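Long-range contact in cytochrome C' (Allochromatium vinosum, PDB 1BBH), which is a high-spin dimeric c-type cytochrome that carries heme with no sixth iron ligand and probably takes part in electron transfer, though its exact role is unknown: residues 42-47 with 97-102. Numbering follows the deposited sequence.
Sequences AANVIA and TLAEVA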
ATOM      1  N   ALA A  42      -9.484   4.079  -4.511  1.00 13.52           N
ATOM      2  CA  ALA A  42      -8.370   3.381  -5.169  1.00 13.38           C
ATOM      3  C   ALA A  42      -7.313   4.430  -5.592  1.00 13.19           C
ATOM      4  O   ALA A  42      -6.113   4.271  -5.386  1.00 13.62           O
ATOM      5  CB  ALA A  42      -8.893   2.647  -6.399  1.00 13.34           C
ATOM      6  N   ALA A  43      -7.758   5.575  -6.094  1.00 12.66           N
ATOM      7  CA  ALA A  43      -6.896   6.677  -6.495  1.00 12.19           C
ATOM      8  C   ALA A  43      -6.138   7.235  -5.296  1.00 13.76           C
ATOM      9  O   ALA A  43      -4.939   7.612  -5.336  1.00 13.53           O
ATOM     10  CB  ALA A  43      -7.732   7.812  -7.126  1.00  9.52           C
ATOM     11  N   ASN A  44      -6.839   7.252  -4.180  1.00 10.76           N
ATOM     12  CA  ASN A  44      -6.227   7.682  -2.958  1.00 12.54           C
ATOM     13  C   ASN A  44      -5.102   6.783  -2.533  1.00 12.88           C
ATOM     14  O   ASN A  44      -4.072   7.261  -1.995  1.00 14.01           O
ATOM     15  CB  ASN A  44      -7.280   7.767  -1.842  1.00 14.51           C
ATOM     16  CG  ASN A  44      -8.073   9.042  -1.964  1.00 14.53           C
ATOM     17  OD1 ASN A  44      -7.757  10.001  -2.669  1.00 17.94           O
ATOM     18  ND2 ASN A  44      -9.150   9.101  -1.217  1.00 18.98           N
ATOM     19  N   VAL A  45      -5.207   5.486  -2.824  1.00 11.22           N
ATOM     20  CA  VAL A  45      -4.127   4.612  -2.428  1.00 12.57           C
ATOM     21  C   VAL A  45      -2.928   4.882  -3.341  1.00 11.54           C
ATOM     22  O   VAL A  45      -1.797   4.865  -2.888  1.00  9.44           O
ATOM     23  CB  VAL A  45      -4.577   3.149  -2.527  1.00 14.33           C
ATOM     24  CG1 VAL A  45      -3.426   2.171  -2.370  1.00 18.18           C
ATOM     25  CG2 VAL A  45      -5.633   2.936  -1.435  1.00 13.08           C
ATOM     26  N   ILE A  46      -3.131   5.156  -4.612  1.00 11.13           N
ATOM     27  CA  ILE A  46      -1.973   5.306  -5.507  1.00 13.78           C
ATOM     28  C   ILE A  46      -1.179   6.590  -5.173  1.00 14.70           C
ATOM     29  O   ILE A  46       0.083   6.574  -5.111  1.00 14.52           O
ATOM     30  CB  ILE A  46      -2.501   5.257  -6.985  1.00 12.13           C
ATOM     31  CG1 ILE A  46      -2.997   3.807  -7.323  1.00 10.58           C
ATOM     32  CG2 ILE A  46      -1.351   5.626  -7.971  1.00 12.66           C
ATOM     33  CD1 ILE A  46      -4.041   3.891  -8.458  1.00 15.37           C
ATOM     34  N   ALA A  47      -1.930   7.695  -4.956  1.00 14.48           N
ATOM     35  CA  ALA A  47      -1.352   8.940  -4.472  1.00 14.19           C
ATOM     36  C   ALA A  47      -0.624   8.720  -3.130  1.00 14.73           C
ATOM     37  O   ALA A  47       0.525   9.179  -2.940  1.00 13.74           O
ATOM     38  CB  ALA A  47      -2.459   9.973  -4.318  1.00 12.09           C
ATOM     39  N   THR A  97      -2.634  14.222  -9.391  1.00 16.99           N
ATOM     40  CA  THR A  97      -3.746  14.630 -10.233  1.00 18.40           C
ATOM     41  C   THR A  97      -4.847  13.554 -10.316  1.00 16.36           C
ATOM     42  O   THR A  97      -6.032  13.922 -10.341  1.00 16.41           O
ATOM     43  CB  THR A  97      -3.214  14.980 -11.665  1.00 18.40           C
ATOM     44  OG1 THR A  97      -2.256  16.044 -11.487  1.00 18.95           O
ATOM     45  CG2 THR A  97      -4.362  15.383 -12.627  1.00 15.37           C
ATOM     46  N   LEU A  98      -4.545  12.263 -10.374  1.00 16.37           N
ATOM     47  CA  LEU A  98      -5.601  11.249 -10.428  1.00 15.86           C
ATOM     48  C   LEU A  98      -6.492  11.345  -9.183  1.00 16.59           C
ATOM     49  O   LEU A  98      -7.715  11.227  -9.306  1.00 15.69           O
ATOM     50  CB  LEU A  98      -5.030   9.811 -10.457  1.00 14.35           C
ATOM     51  CG  LEU A  98      -5.639   8.566 -11.112  1.00 15.04           C
ATOM     52  CD1 LEU A  98      -5.227   7.454 -10.245  1.00 16.66           C
ATOM     53  CD2 LEU A  98      -7.082   8.696 -11.426  1.00 14.06           C
ATOM     54  N   ALA A  99      -5.890  11.572  -8.018  1.00 16.22           N
ATOM     55  CA  ALA A  99      -6.591  11.647  -6.743  1.00 15.99           C
ATOM     56  C   ALA A  99      -7.491  12.865  -6.775  1.00 18.14           C
ATOM     57  O   ALA A  99      -8.674  12.807  -6.385  1.00 17.24           O
ATOM     58  CB  ALA A  99      -5.621  11.813  -5.591  1.00 11.84           C
ATOM     59  N   GLU A 100      -7.007  13.978  -7.304  1.00 16.78           N
ATOM     60  CA  GLU A 100      -7.834  15.172  -7.414  1.00 18.44           C
ATOM     61  C   GLU A 100      -8.992  15.003  -8.370  1.00 17.77           C
ATOM     62  O   GLU A 100     -10.087  15.426  -8.049  1.00 19.29           O
ATOM     63  CB  GLU A 100      -7.046  16.387  -7.912  1.00 17.42           C
ATOM     64  CG  GLU A 100      -6.017  16.891  -6.966  1.00 25.84           C
ATOM     65  CD  GLU A 100      -5.169  18.032  -7.534  1.00 43.08           C
ATOM     66  OE1 GLU A 100      -5.654  18.842  -8.343  1.00 41.71           O
ATOM     67  OE2 GLU A 100      -3.999  18.089  -7.146  1.00 52.82           O
ATOM     68  N   VAL A 101      -8.831  14.408  -9.549  1.00 18.69           N
ATOM     69  CA  VAL A 101      -9.943  14.311 -10.481  1.00 18.83           C
ATOM     70  C   VAL A 101     -10.874  13.167 -10.071  1.00 18.33           C
ATOM     71  O   VAL A 101     -12.062  13.205 -10.375  1.00 19.40           O
ATOM     72  CB  VAL A 101      -9.478  14.105 -11.987  1.00 17.53           C
ATOM     73  CG1 VAL A 101      -8.507  15.242 -12.330  1.00 22.23           C
ATOM     74  CG2 VAL A 101      -8.851  12.812 -12.247  1.00 21.24           C
ATOM     75  N   ALA A 102     -10.384  12.130  -9.386  1.00 18.17           N
ATOM     76  CA  ALA A 102     -11.230  11.067  -8.878  1.00 19.00           C
ATOM     77  C   ALA A 102     -12.230  11.719  -7.916  1.00 20.99           C
ATOM     78  O   ALA A 102     -13.435  11.436  -7.932  1.00 20.83           O
ATOM     79  CB  ALA A 102     -10.377  10.079  -8.150  1.00 14.60           C
TER
HETATM   80  O   HOH W   1      -9.975  10.899  -4.917  0.75 30.45           O
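The side-chain amide of Asn-44 meets Ala-99 at its oxygen end, not across a face: OD1 stands 4.0 Å from Ala-99 CB. A water sits off to one face of the amide, tilted well out of its plane, and donates both to Asn-44 OD1, at a long 3.3 Å, and to Ala-99 O. Asn-44 begins by pointing away, but with CG beside the backbone N (chi1 -80°) the amide turns back toward helix 81-102, and OD1 comes to face Ala-99 and the water. Next to this water bridge, Ala-43 carries the close packing. Its CB lies 3.6 Å from Ala-102 CB and also touches Ala-99 CA and Leu-98 CD1. Such small side chains let helix 36-50 and helix 81-102 approach to 8.3 Å between the local axes, running nearly antiparallel at 158°, as two members of the four-helix bundle of cytochrome c'. One turn on from Ala-43, Ala-47 CB rests 3.9 Å from Ala-99 CB. On the inner side Leu-98 reaches across with CD1, which touches Ala-43 CB and lies 4.2 Å from Ile-46 CD1, while the same leucine packs on Ala-113 and Val-117 of helix 107-128. Ile-46 in turn leans on Met-23 of helix 5-31, and its side chain lies about 4 Å from the heme.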